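D-alanyl-lipoteichoic acid synthetase (Streptococcus pneumoniae, PDB 3BMA) probably takes part in the D-alanylation of lipoteichoic acid during cell-wall biogenesis, as a membrane-associated member of the DltD family. Local coordinates at residues 7-12 with 32-37; 13-18 with 41-46; 21-26 with 76-81; 27-32 with 90-95. The protein carries 1 engineered substitution. All coordinates share one frame; numbering follows the deposited sequence. Where two conformers were deposited one is given.

Interaction 1 of 4, residues 7-12 with 32-37; sequences MHHNLG and KVRALS
His-9 keeps its imidazole beside its own backbone N (chi1 -57°), while Arg-34 throws CG anti to the backbone N (chi1 -167°) and runs on as an extended chain, and with these torsions each side chain reaches the main chain of the other segment. The imidazole presents an edge to the last turn of helix 29-36. There ND1 donates to the carbonyl O of Arg-34 across 2.9 Å, but the bond is weak, since the N-H...O angle is only 126°. Next along the same rim, His-9 CE1 stands 3.2 Å from Ser-37 OG, and this oxygen too lies in the plane of the ring. The hydroxyl itself donates back to Val-33 O.

The arrangement joins the N-terminal arm to the C-terminal end of a helix in an α/β fold of the SGNH hydrolase clan. Asn-10 closes the arm as the N-cap of helix 11-18, its OD1 accepting from Ala-13 N.

In the conformer described, the Arg-34 guanidinium lies alongside the arm. His-8 O sits 3.5 Å above the guanidinium plane of Arg-34, offset toward the rim, and makes no hydrogen bond to it. At the edge of the group, Asn-10 CB comes within 3.4 Å of Arg-34 NH1. In this conformer NE is buried without a partner in the model. Glu-14, from the following helix, packs against both His-9 and Arg-34. Farther out, the poorly ordered Met-7 makes a loose apolar touch, its CE 4.4 Å from Val-33 CG1.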
loop_
_atom_site.group_PDB
_atom_site.type_symbol
_atom_site.label_atom_id
_atom_site.label_comp_id
_atom_site.label_asym_id
_atom_site.label_seq_id
_atom_site.Cartn_x
_atom_site.Cartn_y
_atom_site.Cartn_z
ATOM N N MET C 7 -13.010 -21.556 -13.781
ATOM C CA MET C 7 -12.630 -22.918 -13.301
ATOM C C MET C 7 -13.598 -24.010 -13.763
ATOM O O MET C 7 -14.611 -24.276 -13.111
ATOM C CB MET C 7 -12.487 -22.938 -11.774
ATOM C CG MET C 7 -11.052 -23.069 -11.274
ATOM S SD MET C 7 -10.461 -24.777 -11.290
ATOM C CE MET C 7 -8.825 -24.583 -10.591
ATOM N N HIS C 8 -13.280 -24.621 -14.902
ATOM C CA HIS C 8 -13.946 -25.847 -15.330
ATOM C C HIS C 8 -12.907 -26.934 -15.589
ATOM O O HIS C 8 -11.759 -26.643 -15.937
ATOM C CB HIS C 8 -14.842 -25.623 -16.552
ATOM C CG HIS C 8 -16.044 -26.519 -16.583
ATOM N ND1 HIS C 8 -16.030 -27.768 -17.168
ATOM C CD2 HIS C 8 -17.294 -26.352 -16.089
ATOM C CE1 HIS C 8 -17.220 -28.326 -17.038
ATOM N NE2 HIS C 8 -18.005 -27.488 -16.387
ATOM N N HIS C 9 -13.326 -28.183 -15.423
ATOM C CA HIS C 9 -12.404 -29.306 -15.300
ATOM C C HIS C 9 -12.323 -30.175 -16.550
ATOM O O HIS C 9 -13.341 -30.506 -17.161
ATOM C CB HIS C 9 -12.803 -30.160 -14.093
ATOM C CG HIS C 9 -12.856 -29.396 -12.806
ATOM N ND1 HIS C 9 -11.769 -29.270 -11.970
ATOM C CD2 HIS C 9 -13.863 -28.705 -12.220
ATOM C CE1 HIS C 9 -12.105 -28.538 -10.922
ATOM N NE2 HIS C 9 -13.369 -28.184 -11.049
ATOM N N ASN C 10 -11.098 -30.535 -16.922
ATOM C CA ASN C 10 -10.859 -31.512 -17.975
ATOM C C ASN C 10 -10.345 -32.807 -17.354
ATOM O O ASN C 10 -9.283 -32.820 -16.732
ATOM C CB ASN C 10 -9.862 -30.965 -19.001
ATOM C CG ASN C 10 -9.581 -31.942 -20.130
ATOM O OD1 ASN C 10 -8.430 -32.305 -20.376
ATOM N ND2 ASN C 10 -10.631 -32.371 -20.823
ATOM N N LEU C 11 -11.110 -33.885 -17.518
ATOM C CA LEU C 11 -10.793 -35.190 -16.925
ATOM C C LEU C 11 -9.490 -35.793 -17.463
ATOM O O LEU C 11 -8.736 -36.421 -16.711
ATOM C CB LEU C 11 -11.973 -36.160 -17.117
ATOM C CG LEU C 11 -11.893 -37.642 -16.721
ATOM C CD1 LEU C 11 -11.515 -37.829 -15.264
ATOM C CD2 LEU C 11 -13.207 -38.349 -17.019
ATOM N N GLY C 12 -9.235 -35.582 -18.755
ATOM C CA GLY C 12 -8.030 -36.073 -19.420
ATOM C C GLY C 12 -6.739 -35.504 -18.861
ATOM O O GLY C 12 -5.791 -36.251 -18.611
ATOM N N LYS C 32 -2.522 -29.878 -9.264
ATOM C CA LYS C 32 -3.063 -30.577 -8.098
ATOM C C LYS C 32 -4.397 -30.014 -7.599
ATOM O O LYS C 32 -5.240 -30.769 -7.135
ATOM C CB LYS C 32 -2.029 -30.713 -6.968
ATOM C CG LYS C 32 -1.597 -29.427 -6.276
ATOM C CD LYS C 32 -0.351 -29.677 -5.441
ATOM C CE LYS C 32 0.041 -28.453 -4.648
ATOM N NZ LYS C 32 1.383 -28.638 -4.027
ATOM N N VAL C 33 -4.604 -28.706 -7.719
ATOM C CA VAL C 33 -5.868 -28.097 -7.295
ATOM C C VAL C 33 -7.000 -28.384 -8.299
ATOM O O VAL C 33 -8.152 -28.552 -7.897
ATOM C CB VAL C 33 -5.705 -26.575 -6.970
ATOM C CG1 VAL C 33 -7.055 -25.885 -6.758
ATOM C CG2 VAL C 33 -4.835 -26.394 -5.723
ATOM N N ARG C 34 -6.649 -28.477 -9.584
ATOM C CA ARG C 34 -7.605 -28.772 -10.657
ATOM C C ARG C 34 -8.241 -30.152 -10.478
ATOM O O ARG C 34 -9.457 -30.310 -10.604
ATOM C CB ARG C 34 -6.890 -28.694 -12.008
ATOM C CG ARG C 34 -7.775 -28.671 -13.239
ATOM C CD ARG C 34 -6.898 -28.522 -14.476
ATOM N NE ARG C 34 -7.626 -28.746 -15.725
ATOM C CZ ARG C 34 -8.088 -27.777 -16.512
ATOM N NH1 ARG C 34 -8.732 -28.087 -17.630
ATOM N NH2 ARG C 34 -7.908 -26.498 -16.190
ATOM N N ALA C 35 -7.400 -31.145 -10.188
ATOM C CA ALA C 35 -7.846 -32.528 -10.004
ATOM C C ALA C 35 -8.576 -32.746 -8.680
ATOM O O ALA C 35 -9.636 -33.375 -8.651
ATOM C CB ALA C 35 -6.674 -33.481 -10.129
ATOM N N LEU C 36 -8.021 -32.209 -7.595
ATOM C CA LEU C 36 -8.588 -32.392 -6.255
ATOM C C LEU C 36 -9.873 -31.591 -5.976
ATOM O O LEU C 36 -10.483 -31.751 -4.916
ATOM C CB LEU C 36 -7.530 -32.122 -5.176
ATOM C CG LEU C 36 -6.305 -33.049 -5.169
ATOM C CD1 LEU C 36 -5.223 -32.534 -4.234
ATOM C CD2 LEU C 36 -6.670 -34.472 -4.814
ATOM N N SER C 37 -10.284 -30.745 -6.922
ATOM C CA SER C 37 -11.519 -29.962 -6.791
ATOM C C SER C 37 -12.609 -30.341 -7.805
ATOM O O SER C 37 -13.675 -29.718 -7.827
ATOM C CB SER C 37 -11.219 -28.461 -6.880
ATOM O OG SER C 37 -10.602 -28.147 -8.117
#

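Interaction 2 of 4, residues 13-18 with 41-46; sequences AEKRSA and VRFVPF
Phe-43 projects from its strand toward residues 13-18 of helix 11-18, which packs on one side of the parallel sheet of an SGNH-clan α/β fold. Helix and strand run nearly parallel, 17° apart, with their axes 10.8 Å from each other. From CB the side chain sets CG beside the backbone N (chi1 -80°), and the ring then meets the helix atom by atom, lying obliquely to its neighbours. CD1 is 4.0 Å from Ala-18 CB, and CE1 closes on the same methyl at 3.7 Å. On the other branch, Phe-43 CD2 packs against Ala-35 O of helix 29-36, and Leu-36 of that helix also packs on the side chain. CE2 touches Glu-14 OE1 at 3.6 Å, the carboxylate and ring planes standing 71° apart. No hydrogen bond crosses between the two segments, and the polar carboxylate simply packs beside the phenyl. Its OE1 is also close to Asp-38 OD1, a like-charge pairing that would probably raise the proton affinity of one or both acids. At the tip, Phe-43 CZ sits 3.9 Å from Glu-14 CB, while Lys-15 adds its backbone N at 4.1 Å from that same CZ.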
loop_
_atom_site.group_PDB
_atom_site.type_symbol
_atom_site.label_atom_id
_atom_site.label_comp_id
_atom_site.label_asym_id
_atom_site.label_seq_id
_atom_site.Cartn_x
_atom_site.Cartn_y
_atom_site.Cartn_z
ATOM N N ALA C 13 -6.715 -34.186 -18.652
ATOM C CA ALA C 13 -5.534 -33.478 -18.140
ATOM C C ALA C 13 -5.221 -33.832 -16.692
ATOM O O ALA C 13 -4.056 -33.861 -16.289
ATOM C CB ALA C 13 -5.706 -31.976 -18.290
ATOM N N GLU C 14 -6.271 -34.107 -15.923
ATOM C CA GLU C 14 -6.145 -34.447 -14.509
ATOM C C GLU C 14 -5.599 -35.846 -14.272
ATOM O O GLU C 14 -4.857 -36.064 -13.318
ATOM C CB GLU C 14 -7.485 -34.281 -13.811
ATOM C CG GLU C 14 -7.916 -32.841 -13.726
ATOM C CD GLU C 14 -9.385 -32.694 -13.444
ATOM O OE1 GLU C 14 -9.980 -33.614 -12.847
ATOM O OE2 GLU C 14 -9.941 -31.648 -13.821
ATOM N N LYS C 15 -5.973 -36.783 -15.141
ATOM C CA LYS C 15 -5.477 -38.153 -15.070
ATOM C C LYS C 15 -3.983 -38.218 -15.363
ATOM O O LYS C 15 -3.259 -38.990 -14.729
ATOM C CB LYS C 15 -6.252 -39.065 -16.024
ATOM C CG LYS C 15 -7.651 -39.406 -15.539
ATOM C CD LYS C 15 -8.304 -40.469 -16.405
ATOM C CE LYS C 15 -9.529 -41.055 -15.712
ATOM N NZ LYS C 15 -10.268 -42.003 -16.586
ATOM N N ARG C 16 -3.532 -37.395 -16.308
ATOM C CA ARG C 16 -2.115 -37.325 -16.674
ATOM C C ARG C 16 -1.265 -36.673 -15.581
ATOM O O ARG C 16 -0.130 -37.090 -15.344
ATOM C CB ARG C 16 -1.938 -36.597 -18.008
ATOM C CG ARG C 16 -2.596 -37.320 -19.164
ATOM C CD ARG C 16 -2.407 -36.608 -20.482
ATOM N NE ARG C 16 -3.604 -36.759 -21.305
ATOM C CZ ARG C 16 -4.462 -35.778 -21.574
ATOM N NH1 ARG C 16 -4.246 -34.553 -21.117
ATOM N NH2 ARG C 16 -5.528 -36.019 -22.327
ATOM N N SER C 17 -1.830 -35.668 -14.916
ATOM C CA SER C 17 -1.173 -34.982 -13.801
ATOM C C SER C 17 -1.058 -35.882 -12.575
ATOM O O SER C 17 -0.064 -35.830 -11.851
ATOM C CB SER C 17 -1.945 -33.718 -13.422
ATOM O OG SER C 17 -2.076 -32.855 -14.535
ATOM N N ALA C 18 -2.084 -36.706 -12.365
ATOM C CA ALA C 18 -2.180 -37.598 -11.212
ATOM C C ALA C 18 -1.070 -38.635 -11.150
ATOM O O ALA C 18 -0.646 -39.027 -10.065
ATOM C CB ALA C 18 -3.528 -38.281 -11.198
ATOM N N VAL C 41 -15.215 -36.439 -10.646
ATOM C CA VAL C 41 -14.350 -37.569 -10.286
ATOM C C VAL C 41 -13.562 -37.291 -9.009
ATOM O O VAL C 41 -13.111 -36.168 -8.772
ATOM C CB VAL C 41 -13.369 -37.953 -11.418
ATOM C CG1 VAL C 41 -14.066 -38.805 -12.475
ATOM C CG2 VAL C 41 -12.751 -36.715 -12.038
ATOM N N ARG C 42 -13.401 -38.327 -8.193
ATOM C CA ARG C 42 -12.709 -38.200 -6.919
ATOM C C ARG C 42 -11.223 -38.506 -7.058
ATOM O O ARG C 42 -10.835 -39.619 -7.408
ATOM C CB ARG C 42 -13.349 -39.109 -5.872
ATOM C CG ARG C 42 -12.719 -39.024 -4.502
ATOM C CD ARG C 42 -13.280 -40.096 -3.606
ATOM N NE ARG C 42 -12.643 -40.100 -2.293
ATOM C CZ ARG C 42 -12.709 -41.113 -1.436
ATOM N NH1 ARG C 42 -13.383 -42.212 -1.752
ATOM N NH2 ARG C 42 -12.098 -41.029 -0.262
ATOM N N PHE C 43 -10.400 -37.494 -6.802
ATOM C CA PHE C 43 -8.962 -37.671 -6.732
ATOM C C PHE C 43 -8.530 -37.624 -5.271
ATOM O O PHE C 43 -9.011 -36.791 -4.499
ATOM C CB PHE C 43 -8.228 -36.622 -7.575
ATOM C CG PHE C 43 -8.206 -36.933 -9.051
ATOM C CD1 PHE C 43 -7.179 -37.695 -9.601
ATOM C CD2 PHE C 43 -9.210 -36.458 -9.895
ATOM C CE1 PHE C 43 -7.160 -37.992 -10.973
ATOM C CE2 PHE C 43 -9.193 -36.745 -11.267
ATOM C CZ PHE C 43 -8.173 -37.513 -11.804
ATOM N N VAL C 44 -7.642 -38.541 -4.898
ATOM C CA VAL C 44 -7.195 -38.696 -3.517
ATOM C C VAL C 44 -5.699 -38.404 -3.439
ATOM O O VAL C 44 -4.915 -39.006 -4.178
ATOM C CB VAL C 44 -7.479 -40.130 -2.981
ATOM C CG1 VAL C 44 -7.049 -40.271 -1.518
ATOM C CG2 VAL C 44 -8.944 -40.472 -3.120
ATOM N N PRO C 45 -5.300 -37.468 -2.554
ATOM C CA PRO C 45 -3.888 -37.166 -2.351
ATOM C C PRO C 45 -3.117 -38.372 -1.822
ATOM O O PRO C 45 -3.426 -38.889 -0.743
ATOM C CB PRO C 45 -3.920 -36.048 -1.297
ATOM C CG PRO C 45 -5.270 -35.460 -1.401
ATOM C CD PRO C 45 -6.157 -36.620 -1.704
ATOM N N PHE C 46 -2.138 -38.821 -2.602
ATOM C CA PHE C 46 -1.224 -39.880 -2.190
ATOM C C PHE C 46 0.153 -39.277 -1.918
ATOM O O PHE C 46 0.977 -39.159 -2.826
ATOM C CB PHE C 46 -1.127 -40.961 -3.271
ATOM C CG PHE C 46 -2.172 -42.053 -3.162
ATOM C CD1 PHE C 46 -3.523 -41.751 -2.986
ATOM C CD2 PHE C 46 -1.799 -43.389 -3.276
ATOM C CE1 PHE C 46 -4.479 -42.763 -2.905
ATOM C CE2 PHE C 46 -2.748 -44.410 -3.200
ATOM C CZ PHE C 46 -4.090 -44.096 -3.015
#

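Interaction 3 of 4, residues 21-26 with 76-81; sequences TTIDSF and LGQGGA
Phe-26 turns the edge of its ring to the end of strand 72-76, with the CA of Leu-76 near the ring plane. Its CG is anti to the backbone N (chi1 -175°), which directs CD1 at the junction of Leu-76 and Gly-77. Phe-26 CD1 lies 3.5 Å from Leu-76 C and 3.4 Å from Gly-77 N, and the Leu-76 CB adds apolar packing at 4.0 Å from this CD1.

Gln-78 folds back on itself instead, bent at chi2 (-71°), and lays CG 3.7 Å from Thr-22 O. The bend brings NE2 to Gly-77 O at 3.2 Å, in the carbonyl plane and on a lone pair, which ties the amide to the carbonyl of the residue before it. A water joins Ser-25 OG to Gly-77 N, accepting from the latter at 3.1 Å. Thr-22 is the N-cap of helix 23-27, its OG1 taking a weak bond from Ser-25 N.

Beyond Gln-78 a type II turn leads toward helix 83-90, while Tyr-124 of helix 118-124 packs on Gln-78 and Ile-23. Leu-76 belongs to an outermost strand of the sheet and pairs through its backbone with Phe-46 and Gly-48, on and just after strand 43-47.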
loop_
_atom_site.group_PDB
_atom_site.type_symbol
_atom_site.label_atom_id
_atom_site.label_comp_id
_atom_site.label_asym_id
_atom_site.label_seq_id
_atom_site.Cartn_x
_atom_site.Cartn_y
_atom_site.Cartn_z
ATOM N N THR C 21 4.130 -37.789 -11.722
ATOM C CA THR C 21 5.223 -37.783 -10.736
ATOM C C THR C 21 6.442 -36.970 -11.188
ATOM O O THR C 21 7.571 -37.467 -11.204
ATOM C CB THR C 21 5.638 -39.219 -10.280
ATOM O OG1 THR C 21 5.958 -40.030 -11.418
ATOM C CG2 THR C 21 4.521 -39.880 -9.479
ATOM N N THR C 22 6.186 -35.730 -11.594
ATOM C CA THR C 22 7.247 -34.791 -11.936
ATOM C C THR C 22 7.372 -33.799 -10.793
ATOM O O THR C 22 6.611 -33.866 -9.823
ATOM C CB THR C 22 6.969 -34.037 -13.265
ATOM O OG1 THR C 22 5.646 -33.485 -13.251
ATOM C CG2 THR C 22 7.127 -34.967 -14.464
ATOM N N ILE C 23 8.337 -32.892 -10.907
ATOM C CA ILE C 23 8.519 -31.821 -9.934
ATOM C C ILE C 23 7.322 -30.877 -10.018
ATOM O O ILE C 23 6.795 -30.448 -8.990
ATOM C CB ILE C 23 9.861 -31.072 -10.159
ATOM C CG1 ILE C 23 11.039 -32.030 -9.960
ATOM C CG2 ILE C 23 9.996 -29.896 -9.205
ATOM C CD1 ILE C 23 12.318 -31.593 -10.635
ATOM N N ASP C 24 6.875 -30.613 -11.248
ATOM C CA ASP C 24 5.727 -29.745 -11.526
ATOM C C ASP C 24 4.413 -30.226 -10.912
ATOM O O ASP C 24 3.709 -29.441 -10.289
ATOM C CB ASP C 24 5.556 -29.537 -13.035
ATOM C CG ASP C 24 6.520 -28.500 -13.605
ATOM O OD1 ASP C 24 6.358 -28.143 -14.793
ATOM O OD2 ASP C 24 7.429 -28.036 -12.881
ATOM N N SER C 25 4.098 -31.512 -11.065
ATOM C CA SER C 25 2.861 -32.077 -10.511
ATOM C C SER C 25 2.806 -31.962 -8.986
ATOM O O SER C 25 1.725 -31.893 -8.401
ATOM C CB SER C 25 2.665 -33.536 -10.954
ATOM O OG SER C 25 3.637 -34.396 -10.384
ATOM N N PHE C 26 3.979 -31.918 -8.359
ATOM C CA PHE C 26 4.089 -31.751 -6.919
ATOM C C PHE C 26 4.105 -30.289 -6.448
ATOM O O PHE C 26 3.290 -29.917 -5.602
ATOM C CB PHE C 26 5.315 -32.498 -6.380
ATOM C CG PHE C 26 5.431 -32.465 -4.882
ATOM C CD1 PHE C 26 4.702 -33.349 -4.101
ATOM C CD2 PHE C 26 6.265 -31.545 -4.250
ATOM C CE1 PHE C 26 4.800 -33.318 -2.719
ATOM C CE2 PHE C 26 6.364 -31.505 -2.865
ATOM C CZ PHE C 26 5.631 -32.399 -2.099
ATOM N N LEU C 76 1.530 -37.546 -5.024
ATOM C CA LEU C 76 2.229 -36.349 -4.591
ATOM C C LEU C 76 3.545 -36.684 -3.910
ATOM O O LEU C 76 3.595 -36.911 -2.699
ATOM C CB LEU C 76 1.342 -35.526 -3.655
ATOM C CG LEU C 76 0.125 -34.852 -4.285
ATOM C CD1 LEU C 76 -0.946 -34.614 -3.241
ATOM C CD2 LEU C 76 0.517 -33.550 -4.972
ATOM N N GLY C 77 4.617 -36.710 -4.694
ATOM C CA GLY C 77 5.944 -36.934 -4.147
ATOM C C GLY C 77 7.035 -37.148 -5.171
ATOM O O GLY C 77 6.778 -37.580 -6.297
ATOM N N GLN C 78 8.260 -36.831 -4.761
ATOM C CA GLN C 78 9.462 -37.085 -5.546
ATOM C C GLN C 78 10.597 -37.488 -4.603
ATOM O O GLN C 78 10.430 -37.459 -3.384
ATOM C CB GLN C 78 9.851 -35.836 -6.341
ATOM C CG GLN C 78 9.091 -35.603 -7.637
ATOM C CD GLN C 78 9.464 -36.604 -8.704
ATOM O OE1 GLN C 78 10.475 -36.454 -9.386
ATOM N NE2 GLN C 78 8.649 -37.638 -8.850
ATOM N N GLY C 79 11.746 -37.854 -5.169
ATOM C CA GLY C 79 12.910 -38.277 -4.385
ATOM C C GLY C 79 13.399 -37.235 -3.397
ATOM O O GLY C 79 13.651 -36.088 -3.766
ATOM N N GLY C 80 13.505 -37.630 -2.131
ATOM C CA GLY C 80 14.023 -36.748 -1.091
ATOM C C GLY C 80 12.991 -35.866 -0.416
ATOM O O GLY C 80 13.319 -35.136 0.521
ATOM N N ALA C 81 11.747 -35.920 -0.888
ATOM C CA ALA C 81 10.663 -35.160 -0.266
ATOM C C ALA C 81 10.178 -35.878 0.988
ATOM O O ALA C 81 9.820 -37.059 0.942
ATOM C CB ALA C 81 9.513 -34.943 -1.246
HETATM O O HOH W 1 4.134 -35.532 -7.480
#

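Interaction 4 of 4, residues 27-32 with 90-95; sequences KERSQK and MQQMLP
The Gln-92 carboxamide bridges the backbone carbonyl of Lys-27 and the ammonium of Lys-32. NE2 donates to Lys-27 O at 3.0 Å with an N-H...O angle of 148°, the acceptor lying almost in the amide plane, and it also donates to Asp-128 OD2. OE1 accepts from Lys-32 NZ at 2.8 Å; the ammonium approaches from above the carbonyl plane, 48° out of it, and Gln-129 adds a weak bond. Lys-32 NZ is itself shared with Phe-26 O and Gly-89 O, while its chain crosses Met-93 at about a right angle, with CD 4.0 Å from SD.

In the conformer described, the Arg-29 guanidinium lays one face over Gln-92 O, which is 3.6 Å above its plane and over its centre. Its NH2 end forms a salt bridge with Asp-128. The glutamine itself stands in a type I turn closed by Met-93 N to Met-90 O at 2.8 Å. Its bonds to Lys-27 O and Lys-32 NZ tie the junction of helices 23-27 and 29-36 to the link between helices 83-90 and 94-97. With acceptors at NE2 and donors at OE1, the rotation of the Gln-92 amide is fixed, and the three carbonyl oxygens around Lys-32 NZ would favour its charged form.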
loop_
_atom_site.group_PDB
_atom_site.type_symbol
_atom_site.label_atom_id
_atom_site.label_comp_id
_atom_site.label_asym_id
_atom_site.label_seq_id
_atom_site.Cartn_x
_atom_site.Cartn_y
_atom_site.Cartn_z
ATOM N N LYS C 27 5.027 -29.475 -6.976
ATOM C CA LYS C 27 5.232 -28.111 -6.466
ATOM C C LYS C 27 4.216 -27.079 -6.975
ATOM O O LYS C 27 3.904 -26.116 -6.278
ATOM C CB LYS C 27 6.683 -27.636 -6.672
ATOM C CG LYS C 27 7.061 -27.209 -8.080
ATOM C CD LYS C 27 8.433 -26.552 -8.099
ATOM C CE LYS C 27 8.700 -25.840 -9.423
ATOM N NZ LYS C 27 8.781 -26.771 -10.589
ATOM N N GLU C 28 3.704 -27.281 -8.184
ATOM C CA GLU C 28 2.770 -26.328 -8.770
ATOM C C GLU C 28 1.364 -26.459 -8.204
ATOM O O GLU C 28 0.885 -27.557 -7.919
ATOM C CB GLU C 28 2.750 -26.420 -10.301
ATOM C CG GLU C 28 3.445 -25.268 -11.035
ATOM C CD GLU C 28 4.956 -25.264 -10.884
ATOM O OE1 GLU C 28 5.521 -24.180 -10.623
ATOM O OE2 GLU C 28 5.578 -26.337 -11.033
ATOM N N ARG C 29 0.734 -25.302 -8.043
ATOM C CA ARG C 29 -0.615 -25.188 -7.511
ATOM C C ARG C 29 -1.656 -25.727 -8.491
ATOM O O ARG C 29 -2.514 -26.520 -8.117
ATOM C CB ARG C 29 -0.898 -23.717 -7.215
ATOM C CG ARG C 29 -2.234 -23.426 -6.591
ATOM C CD ARG C 29 -2.419 -21.935 -6.481
ATOM N NE ARG C 29 -3.281 -21.589 -5.359
ATOM C CZ ARG C 29 -2.853 -21.359 -4.121
ATOM N NH1 ARG C 29 -3.732 -21.054 -3.179
ATOM N NH2 ARG C 29 -1.561 -21.426 -3.821
ATOM N N SER C 30 -1.557 -25.283 -9.745
ATOM C CA SER C 30 -2.566 -25.530 -10.780
ATOM C C SER C 30 -3.028 -26.972 -10.965
ATOM O O SER C 30 -4.212 -27.252 -10.804
ATOM C CB SER C 30 -2.117 -24.950 -12.122
ATOM O OG SER C 30 -3.156 -25.036 -13.084
ATOM N N GLN C 31 -2.098 -27.868 -11.290
ATOM C CA GLN C 31 -2.425 -29.260 -11.626
ATOM C C GLN C 31 -3.060 -30.037 -10.473
ATOM O O GLN C 31 -4.039 -30.758 -10.682
ATOM C CB GLN C 31 -1.188 -29.997 -12.151
ATOM C CG GLN C 31 -0.669 -29.482 -13.486
ATOM C CD GLN C 31 0.600 -30.190 -13.936
ATOM O OE1 GLN C 31 1.684 -29.606 -13.932
ATOM N NE2 GLN C 31 0.470 -31.454 -14.324
ATOM N N LYS C 32 -2.522 -29.878 -9.264
ATOM C CA LYS C 32 -3.063 -30.577 -8.098
ATOM C C LYS C 32 -4.397 -30.014 -7.599
ATOM O O LYS C 32 -5.240 -30.769 -7.135
ATOM C CB LYS C 32 -2.029 -30.713 -6.968
ATOM C CG LYS C 32 -1.597 -29.427 -6.276
ATOM C CD LYS C 32 -0.351 -29.677 -5.441
ATOM C CE LYS C 32 0.041 -28.453 -4.648
ATOM N NZ LYS C 32 1.383 -28.638 -4.027
ATOM N N MET C 90 1.067 -28.620 1.074
ATOM C CA MET C 90 -0.323 -28.628 1.564
ATOM C C MET C 90 -0.918 -27.224 1.635
ATOM O O MET C 90 -2.102 -27.050 1.369
ATOM C CB MET C 90 -0.431 -29.293 2.945
ATOM C CG MET C 90 -0.310 -30.818 2.960
ATOM S SD MET C 90 -0.335 -31.536 4.628
ATOM C CE MET C 90 0.645 -32.995 4.335
ATOM N N GLN C 91 -0.083 -26.235 1.974
ATOM C CA GLN C 91 -0.482 -24.821 2.099
ATOM C C GLN C 91 -1.106 -24.232 0.828
ATOM O O GLN C 91 -1.823 -23.234 0.892
ATOM C CB GLN C 91 0.712 -23.952 2.526
ATOM C CG GLN C 91 1.473 -24.428 3.768
ATOM C CD GLN C 91 0.590 -24.576 4.992
ATOM O OE1 GLN C 91 -0.176 -23.678 5.340
ATOM N NE2 GLN C 91 0.694 -25.722 5.653
ATOM N N GLN C 92 -0.825 -24.860 -0.313
ATOM C CA GLN C 92 -1.391 -24.481 -1.606
ATOM C C GLN C 92 -2.778 -25.076 -1.863
ATOM O O GLN C 92 -3.472 -24.656 -2.792
ATOM C CB GLN C 92 -0.469 -24.946 -2.732
ATOM C CG GLN C 92 0.898 -24.304 -2.777
ATOM C CD GLN C 92 1.766 -24.953 -3.824
ATOM O OE1 GLN C 92 2.287 -26.045 -3.615
ATOM N NE2 GLN C 92 1.924 -24.291 -4.962
ATOM N N MET C 93 -3.170 -26.063 -1.061
ATOM C CA MET C 93 -4.385 -26.838 -1.332
ATOM C C MET C 93 -5.225 -27.133 -0.084
ATOM O O MET C 93 -5.891 -28.165 -0.010
ATOM C CB MET C 93 -4.040 -28.139 -2.083
ATOM C CG MET C 93 -2.927 -28.967 -1.451
ATOM S SD MET C 93 -2.672 -30.537 -2.300
ATOM C CE MET C 93 -1.276 -31.168 -1.399
ATOM N N LEU C 94 -5.202 -26.207 0.875
ATOM C CA LEU C 94 -5.983 -26.311 2.118
ATOM C C LEU C 94 -7.500 -26.562 1.979
ATOM O O LEU C 94 -8.025 -27.424 2.686
ATOM C CB LEU C 94 -5.703 -25.116 3.047
ATOM C CG LEU C 94 -4.787 -25.301 4.265
ATOM C CD1 LEU C 94 -3.688 -26.325 4.037
ATOM C CD2 LEU C 94 -4.200 -23.975 4.710
ATOM N N PRO C 95 -8.210 -25.827 1.082
ATOM C CA PRO C 95 -9.637 -26.154 0.938
ATOM C C PRO C 95 -9.899 -27.500 0.247
ATOM O O PRO C 95 -10.976 -28.080 0.415
ATOM C CB PRO C 95 -10.180 -25.007 0.069
ATOM C CG PRO C 95 -9.116 -23.957 0.070
ATOM C CD PRO C 95 -7.840 -24.704 0.198
HETATM O O HOH W 2 -2.895 -20.708 -0.882
#

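From the N terminus, segments 7-12, 13-18, 21-26 and 27-32 follow one another, and their partners come in the same order. Interaction 1 closes the shortest loop, at 32-37; interaction 2 closes at 41-46, interaction 3 at 76-81 and interaction 4 at 90-95. Each later contact opens inside the loops already begun and closes beyond them, so all four cross and none nests. Helix 11-18 serves interactions 1 and 2, and helix 29-36 serves 1 and 4, which share Lys-32. Through Phe-26 O that lysine also reaches interaction 3, while Phe-46 O to Leu-76 N joins interactions 2 and 3. Together they fasten the N-terminal helices to strands 43-47 and 72-76 and the turn after helix 83-90.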